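Local structure of oxidoreductase, 2OG-Fe oxygenase family protein, putative, expressed (Oryza sativa subsp. japonica, 5XOI) at residues A[148-156]-A[189-197]; A[161-172]-A[198-209]. The protein probably acts as an iron(II)- and 2-oxoglutarate-dependent dioxygenase of the AlkB family, represented here by its oxygenase domain. All blocks are in the same frame, centred on the assembly; numbering follows the deposited sequence.

Overall arrangement
Running from the N-terminal side, the chain leaves helix 146-150, enters strand 155-161 through residues 148-156, and turns into strand 163-169 within residues 161-172. After strands 178-182 and 187-190, residues 189-197 come back to 148-156, and contact 1 closes a loop of 32 residues. Residues 198-209 follow at once and pair with 161-172, so that contact 2 closes a loop of 25. The segments alternate along the chain; the two loops therefore cross rather than nest. Contact 1 pairs the ends of two strands of the larger antiparallel sheet and continues into the loops beside them; contact 2 belongs to the smaller sheet, and they meet where Phe190 packs against the metal ligand His199.

Contact 1 of 2, residues A[148-156]-A[189-197]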
# COMPACT_ATOMS: atom_id res chain seq x y z
N SER A 148 -13.61 1.45 11.96
CA SER A 148 -12.49 1.92 11.13
C SER A 148 -12.97 2.25 9.72
O SER A 148 -12.63 3.31 9.17
CB SER A 148 -11.41 0.84 11.08
OG SER A 148 -10.28 1.32 10.38
N LEU A 149 -13.73 1.35 9.12
CA LEU A 149 -14.25 1.58 7.77
C LEU A 149 -15.25 2.72 7.76
O LEU A 149 -15.20 3.59 6.88
CB LEU A 149 -14.89 0.30 7.23
CG LEU A 149 -14.01 -0.92 7.03
CD1 LEU A 149 -14.85 -2.05 6.44
CD2 LEU A 149 -12.84 -0.58 6.12
N HIS A 150 -16.15 2.75 8.75
CA HIS A 150 -17.20 3.77 8.78
C HIS A 150 -16.61 5.17 8.93
O HIS A 150 -17.14 6.14 8.37
CB HIS A 150 -18.18 3.48 9.92
CG HIS A 150 -19.11 4.62 10.22
ND1 HIS A 150 -19.89 5.22 9.26
CD2 HIS A 150 -19.38 5.26 11.38
CE1 HIS A 150 -20.60 6.18 9.81
NE2 HIS A 150 -20.31 6.23 11.09
N LYS A 151 -15.51 5.29 9.68
CA LYS A 151 -14.85 6.57 9.82
C LYS A 151 -14.01 6.94 8.60
O LYS A 151 -13.52 8.07 8.52
CB LYS A 151 -13.98 6.56 11.08
CG LYS A 151 -14.76 6.55 12.37
CD LYS A 151 -13.80 6.62 13.55
CE LYS A 151 -14.54 6.81 14.88
NZ LYS A 151 -15.43 5.65 15.19
N GLY A 152 -13.85 6.03 7.65
CA GLY A 152 -13.06 6.32 6.47
C GLY A 152 -11.57 6.42 6.71
O GLY A 152 -10.86 7.04 5.92
N LEU A 153 -11.07 5.79 7.77
CA LEU A 153 -9.64 5.80 8.06
C LEU A 153 -8.87 5.33 6.84
O LEU A 153 -9.15 4.25 6.31
CB LEU A 153 -9.32 4.90 9.25
CG LEU A 153 -9.46 5.45 10.66
CD1 LEU A 153 -10.60 6.40 10.80
CD2 LEU A 153 -9.55 4.31 11.65
N PRO A 154 -7.90 6.10 6.37
CA PRO A 154 -7.33 5.86 5.04
C PRO A 154 -6.41 4.65 4.97
O PRO A 154 -5.86 4.19 5.97
CB PRO A 154 -6.54 7.15 4.75
CG PRO A 154 -6.13 7.63 6.11
CD PRO A 154 -7.28 7.26 7.04
N VAL A 155 -6.26 4.16 3.75
CA VAL A 155 -5.21 3.23 3.37
C VAL A 155 -4.05 4.06 2.84
O VAL A 155 -4.25 4.92 1.98
CB VAL A 155 -5.71 2.25 2.30
CG1 VAL A 155 -4.59 1.28 1.85
CG2 VAL A 155 -6.95 1.49 2.80
N VAL A 156 -2.83 3.80 3.32
CA VAL A 156 -1.63 4.51 2.86
C VAL A 156 -0.68 3.48 2.26
O VAL A 156 -0.26 2.56 2.96
CB VAL A 156 -0.95 5.29 3.99
CG1 VAL A 156 0.34 5.94 3.48
CG2 VAL A 156 -1.89 6.34 4.57
N ILE A 189 -2.79 7.48 -1.13
CA ILE A 189 -3.69 7.45 0.02
C ILE A 189 -5.11 7.40 -0.50
O ILE A 189 -5.48 8.20 -1.36
CB ILE A 189 -3.49 8.67 0.94
CG1 ILE A 189 -2.04 8.77 1.41
CG2 ILE A 189 -4.43 8.56 2.15
CD1 ILE A 189 -1.79 9.86 2.41
N PHE A 190 -5.92 6.46 0.01
CA PHE A 190 -7.36 6.52 -0.22
C PHE A 190 -8.11 6.37 1.10
O PHE A 190 -7.93 5.38 1.82
CB PHE A 190 -7.85 5.52 -1.29
CG PHE A 190 -7.34 4.09 -1.18
CD1 PHE A 190 -6.09 3.72 -1.67
CD2 PHE A 190 -8.19 3.08 -0.72
CE1 PHE A 190 -5.66 2.39 -1.63
CE2 PHE A 190 -7.77 1.75 -0.68
CZ PHE A 190 -6.50 1.41 -1.13
N GLY A 191 -8.94 7.36 1.42
CA GLY A 191 -9.77 7.32 2.60
C GLY A 191 -11.04 8.11 2.37
O GLY A 191 -11.33 8.50 1.23
N GLY A 192 -11.82 8.34 3.43
CA GLY A 192 -13.07 9.05 3.24
C GLY A 192 -13.94 8.33 2.24
O GLY A 192 -14.06 7.09 2.25
N LYS A 193 -14.54 9.10 1.33
CA LYS A 193 -15.45 8.50 0.36
C LYS A 193 -14.75 7.54 -0.61
O LYS A 193 -15.44 6.80 -1.30
CB LYS A 193 -16.17 9.59 -0.44
CG LYS A 193 -17.15 10.40 0.38
CD LYS A 193 -17.98 11.33 -0.49
CE LYS A 193 -18.32 12.60 0.26
NZ LYS A 193 -18.58 12.29 1.70
N SER A 194 -13.42 7.53 -0.66
CA SER A 194 -12.70 6.56 -1.49
C SER A 194 -12.19 5.35 -0.71
O SER A 194 -11.47 4.53 -1.28
CB SER A 194 -11.52 7.24 -2.19
OG SER A 194 -11.98 8.08 -3.23
N ARG A 195 -12.56 5.21 0.56
CA ARG A 195 -11.96 4.17 1.40
C ARG A 195 -12.26 2.77 0.86
O ARG A 195 -11.45 1.85 1.03
CB ARG A 195 -12.43 4.33 2.84
CG ARG A 195 -11.93 3.26 3.83
CD ARG A 195 -10.41 3.10 3.78
NE ARG A 195 -9.96 2.10 4.75
CZ ARG A 195 -10.01 0.80 4.53
NH1 ARG A 195 -10.47 0.35 3.36
NH2 ARG A 195 -9.59 -0.07 5.45
N LEU A 196 -13.40 2.59 0.19
CA LEU A 196 -13.83 1.28 -0.25
C LEU A 196 -13.74 1.11 -1.77
O LEU A 196 -14.46 0.30 -2.35
CB LEU A 196 -15.25 1.00 0.24
CG LEU A 196 -15.31 0.69 1.74
CD1 LEU A 196 -16.73 0.34 2.19
CD2 LEU A 196 -14.34 -0.45 2.06
N ILE A 197 -12.84 1.84 -2.43
CA ILE A 197 -12.67 1.63 -3.87
C ILE A 197 -12.22 0.20 -4.13
O ILE A 197 -11.47 -0.40 -3.35
CB ILE A 197 -11.66 2.63 -4.48
CG1 ILE A 197 -10.32 2.60 -3.72
CG2 ILE A 197 -12.27 4.03 -4.53
CD1 ILE A 197 -9.18 3.34 -4.44
O HOH W 1 -9.94 1.84 7.71
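Leu149 and Val155 form a slot into which the flat end of Arg195 slides. Leu149 CD2 lies over one face of the guanidinium, 3.4 Å from Arg195 NH2, while Val155 CG2 sits over the centre of the opposite face, 3.6 Å from Arg195 CZ. The side chain sets out with CG anti to the backbone N (chi1 178°) and bends at chi2, which brings NE to Leu153 O at 2.8 Å, in the guanidinium plane. Water 1 accepts from Arg195 NH2 and lies within hydrogen-bonding distance of Ser148 OG and Leu153 O. With an alanine here, the slot between Leu149 and Val155 would probably gape, and Leu153 O would lose its charged donor. Val155 is a bump twice over, since its CB rests on the face of the Phe190 ring, 3.7 Å from the centroid, as a CH-pi contact. Hollows are made by glycines: Gly191 leaves room for the ring of Pro154 and for Gly152 O, which accepts from Gly192 N at 3.0 Å. Gly152, with positive phi, ends the helix in a Schellman motif. Val155 and Phe190 form a hydrogen-bonded antiparallel pair, and on the other face Ile189 CG2 meets Pro154 CB at 3.6 Å. Arg195 NH1 donates to the carbonyl of the metal ligand Asp141, a second-shell role. Strand 187-190 lies between 155-161 and 13-16, and Val156 and Ile189 pack on helix 87-106.

Contact 2 of 2, residues A[161-172]-A[198-209]; sequences GDTAEFLYGDVN and FHGVSRIKPKTA. With MN (manganese (II) ion), chain C.
Phe166, Val201, Ala164 and Ile204 form the apolar centre, on the sheet face that also bears His199. Ala164 is small enough to fit between Val201 CG1 and Ile204 CD1, 4.0 and 4.1 Å from its CB. The Phe166 ring swings back over the neighbouring strand, CG anti to the backbone N (chi1 -178°), which sets its CZ 3.5 Å from His199 CB; the two rings meet rim to rim, their planes at 28°. On the reverse face both Leu167 methyls press on one side of Ser202, CD1 nearest its OG. At one end the Phe198 ring is lidded by the Val171-Asn172 peptide, with Asn172 N over its centre. The strands run antiparallel, but a beta bulge sets both Ser202 and Arg203 against Glu165. Glu165 O accepts from Ser202 N at 2.9 Å, and the Ser202 hydroxyl adds a longer bond from above the carbonyl plane. Outward, Glu165 OE2 makes a salt bridge, modelled doubtfully short, with Lys205 NZ, which comes from above the carboxylate plane; Arg203 adds positive charge nearby. At the far rim Asp162 OD1 gathers Thr208 N and Ala209 N, the latter on its anti lone pair, and Thr208 OG1 accepts from Thr163 N at 2.8 Å and donates to Lys205 O. A hydrogen bond from His199 ND1 to Ile197 O fixes the ring's rotation, and NE2 binds manganese at 2.2 Å, probably in iron's place, with water 3 a further ligand. With His139 and Asp141 it forms the HxD...H facial triad of the double-stranded beta-helix of 2-oxoglutarate oxygenases.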
# COMPACT_ATOMS: atom_id res chain seq x y z
N GLY A 161 10.58 0.28 -6.40
CA GLY A 161 11.05 -0.63 -7.43
C GLY A 161 10.39 -0.38 -8.78
O GLY A 161 10.22 0.77 -9.18
N ASP A 162 10.05 -1.45 -9.49
CA ASP A 162 9.37 -1.31 -10.77
C ASP A 162 8.00 -0.66 -10.62
O ASP A 162 7.31 -0.81 -9.60
CB ASP A 162 9.20 -2.68 -11.43
CG ASP A 162 10.51 -3.25 -11.93
OD1 ASP A 162 11.42 -2.47 -12.30
OD2 ASP A 162 10.62 -4.50 -11.96
N THR A 163 7.59 0.05 -11.66
CA THR A 163 6.29 0.73 -11.68
C THR A 163 5.16 -0.28 -11.77
O THR A 163 5.25 -1.28 -12.49
CB THR A 163 6.25 1.68 -12.87
OG1 THR A 163 7.28 2.67 -12.72
CG2 THR A 163 4.86 2.35 -13.00
N ALA A 164 4.08 -0.03 -11.03
CA ALA A 164 2.85 -0.80 -11.14
C ALA A 164 1.81 -0.01 -11.92
O ALA A 164 1.69 1.20 -11.74
CB ALA A 164 2.27 -1.15 -9.77
N GLU A 165 1.06 -0.70 -12.78
CA GLU A 165 -0.18 -0.16 -13.34
C GLU A 165 -1.29 -0.48 -12.35
O GLU A 165 -1.60 -1.65 -12.12
CB GLU A 165 -0.44 -0.76 -14.73
CG GLU A 165 0.64 -0.36 -15.74
CD GLU A 165 0.40 -0.89 -17.15
OE1 GLU A 165 -0.77 -1.11 -17.54
OE2 GLU A 165 1.40 -1.06 -17.89
N PHE A 166 -1.85 0.55 -11.72
CA PHE A 166 -2.77 0.42 -10.59
C PHE A 166 -4.18 0.76 -11.07
O PHE A 166 -4.40 1.83 -11.63
CB PHE A 166 -2.34 1.33 -9.43
CG PHE A 166 -3.19 1.23 -8.19
CD1 PHE A 166 -2.96 0.22 -7.25
CD2 PHE A 166 -4.17 2.18 -7.92
CE1 PHE A 166 -3.72 0.14 -6.10
CE2 PHE A 166 -4.93 2.10 -6.75
CZ PHE A 166 -4.70 1.08 -5.84
N LEU A 167 -5.12 -0.17 -10.86
CA LEU A 167 -6.50 0.03 -11.27
C LEU A 167 -7.33 0.46 -10.07
O LEU A 167 -7.10 -0.03 -8.95
CB LEU A 167 -7.10 -1.25 -11.86
CG LEU A 167 -6.91 -1.59 -13.35
CD1 LEU A 167 -5.56 -1.17 -13.90
CD2 LEU A 167 -7.14 -3.08 -13.56
N TYR A 168 -8.31 1.34 -10.29
CA TYR A 168 -9.21 1.70 -9.20
C TYR A 168 -10.57 2.13 -9.76
O TYR A 168 -10.66 2.70 -10.85
CB TYR A 168 -8.63 2.82 -8.32
CG TYR A 168 -8.29 4.10 -9.05
CD1 TYR A 168 -7.08 4.23 -9.74
CD2 TYR A 168 -9.15 5.19 -9.03
CE1 TYR A 168 -6.76 5.42 -10.41
CE2 TYR A 168 -8.84 6.38 -9.69
CZ TYR A 168 -7.65 6.48 -10.37
OH TYR A 168 -7.36 7.67 -11.03
N GLY A 169 -11.62 1.84 -8.99
CA GLY A 169 -12.96 2.19 -9.42
C GLY A 169 -13.97 1.80 -8.36
O GLY A 169 -13.61 1.38 -7.26
N ASP A 170 -15.24 1.96 -8.71
CA ASP A 170 -16.29 1.72 -7.74
C ASP A 170 -16.84 0.30 -7.77
O ASP A 170 -17.62 -0.05 -6.88
CB ASP A 170 -17.45 2.69 -7.98
CG ASP A 170 -17.04 4.13 -7.79
OD1 ASP A 170 -16.39 4.44 -6.78
OD2 ASP A 170 -17.37 4.95 -8.67
N VAL A 171 -16.46 -0.51 -8.76
CA VAL A 171 -17.06 -1.83 -8.95
C VAL A 171 -15.98 -2.83 -9.35
O VAL A 171 -14.87 -2.48 -9.75
CB VAL A 171 -18.19 -1.83 -10.02
CG1 VAL A 171 -19.37 -1.00 -9.56
CG2 VAL A 171 -17.66 -1.39 -11.38
N ASN A 172 -16.35 -4.11 -9.27
CA ASN A 172 -15.47 -5.22 -9.64
C ASN A 172 -15.60 -5.52 -11.14
O ASN A 172 -16.08 -6.57 -11.57
CB ASN A 172 -15.80 -6.43 -8.79
CG ASN A 172 -14.95 -7.63 -9.11
OD1 ASN A 172 -13.79 -7.49 -9.51
ND2 ASN A 172 -15.51 -8.81 -8.93
N PHE A 198 -12.71 -0.36 -5.22
CA PHE A 198 -12.10 -1.56 -5.77
C PHE A 198 -10.77 -1.18 -6.41
O PHE A 198 -10.65 -0.15 -7.07
CB PHE A 198 -13.02 -2.20 -6.81
CG PHE A 198 -14.16 -3.00 -6.23
CD1 PHE A 198 -15.34 -2.37 -5.84
CD2 PHE A 198 -14.06 -4.38 -6.08
CE1 PHE A 198 -16.39 -3.09 -5.30
CE2 PHE A 198 -15.12 -5.12 -5.54
CZ PHE A 198 -16.28 -4.48 -5.15
N HIS A 199 -9.75 -2.01 -6.22
CA HIS A 199 -8.43 -1.63 -6.71
C HIS A 199 -7.57 -2.87 -6.88
O HIS A 199 -7.88 -3.95 -6.37
CB HIS A 199 -7.74 -0.62 -5.77
CG HIS A 199 -7.59 -1.14 -4.38
ND1 HIS A 199 -8.62 -1.11 -3.46
CD2 HIS A 199 -6.55 -1.75 -3.77
CE1 HIS A 199 -8.21 -1.66 -2.34
NE2 HIS A 199 -6.97 -2.07 -2.50
N GLY A 200 -6.49 -2.71 -7.64
CA GLY A 200 -5.60 -3.84 -7.85
C GLY A 200 -4.43 -3.43 -8.73
O GLY A 200 -4.26 -2.26 -9.09
N VAL A 201 -3.62 -4.43 -9.08
CA VAL A 201 -2.40 -4.20 -9.85
C VAL A 201 -2.52 -5.04 -11.11
O VAL A 201 -2.54 -6.28 -11.04
CB VAL A 201 -1.13 -4.55 -9.06
CG1 VAL A 201 0.10 -4.48 -9.98
CG2 VAL A 201 -0.93 -3.57 -7.90
N SER A 202 -2.66 -4.38 -12.27
CA SER A 202 -2.86 -5.12 -13.51
C SER A 202 -1.56 -5.56 -14.16
O SER A 202 -1.57 -6.50 -14.97
CB SER A 202 -3.67 -4.28 -14.49
OG SER A 202 -3.03 -3.04 -14.72
N ARG A 203 -0.45 -4.91 -13.83
CA ARG A 203 0.81 -5.14 -14.53
C ARG A 203 1.94 -4.48 -13.75
O ARG A 203 1.76 -3.42 -13.16
CB ARG A 203 0.74 -4.54 -15.94
CG ARG A 203 1.66 -5.15 -16.96
CD ARG A 203 1.44 -4.41 -18.28
NE ARG A 203 2.04 -5.10 -19.42
CZ ARG A 203 3.34 -5.28 -19.57
NH1 ARG A 203 4.18 -4.85 -18.65
NH2 ARG A 203 3.81 -5.90 -20.65
N ILE A 204 3.10 -5.14 -13.75
CA ILE A 204 4.35 -4.53 -13.32
C ILE A 204 5.13 -4.19 -14.58
O ILE A 204 5.29 -5.05 -15.46
CB ILE A 204 5.16 -5.47 -12.40
CG1 ILE A 204 4.32 -5.99 -11.22
CG2 ILE A 204 6.45 -4.79 -11.94
CD1 ILE A 204 3.83 -4.91 -10.25
N LYS A 205 5.59 -2.95 -14.69
CA LYS A 205 6.37 -2.52 -15.86
C LYS A 205 7.82 -2.94 -15.67
O LYS A 205 8.50 -2.41 -14.78
CB LYS A 205 6.28 -1.00 -16.05
CG LYS A 205 4.87 -0.47 -16.27
CD LYS A 205 4.91 1.04 -16.53
CE LYS A 205 3.56 1.59 -16.94
NZ LYS A 205 3.01 0.89 -18.13
N PRO A 206 8.34 -3.88 -16.46
CA PRO A 206 9.70 -4.35 -16.19
C PRO A 206 10.73 -3.27 -16.46
O PRO A 206 10.53 -2.37 -17.29
CB PRO A 206 9.87 -5.55 -17.13
CG PRO A 206 8.75 -5.46 -18.12
CD PRO A 206 7.64 -4.70 -17.46
N LYS A 207 11.83 -3.33 -15.71
CA LYS A 207 13.00 -2.49 -15.95
C LYS A 207 12.68 -1.01 -15.78
O LYS A 207 13.20 -0.17 -16.52
CB LYS A 207 13.58 -2.72 -17.35
CG LYS A 207 13.72 -4.17 -17.72
CD LYS A 207 14.98 -4.74 -17.14
CE LYS A 207 16.20 -4.22 -17.88
NZ LYS A 207 17.42 -4.70 -17.18
N THR A 208 11.82 -0.68 -14.83
CA THR A 208 11.49 0.71 -14.57
C THR A 208 12.01 1.22 -13.23
O THR A 208 12.02 2.44 -13.01
CB THR A 208 9.97 0.94 -14.65
OG1 THR A 208 9.27 -0.10 -13.94
CG2 THR A 208 9.52 0.93 -16.11
N ALA A 209 12.48 0.33 -12.36
CA ALA A 209 13.05 0.76 -11.09
C ALA A 209 14.27 1.66 -11.31
O ALA A 209 15.07 1.40 -12.22
CB ALA A 209 13.46 -0.46 -10.25
MN MN C . -5.95 -3.61 -1.28
O HOH W 2 12.30 -5.54 -13.81
O HOH W 3 -4.69 -1.96 -0.22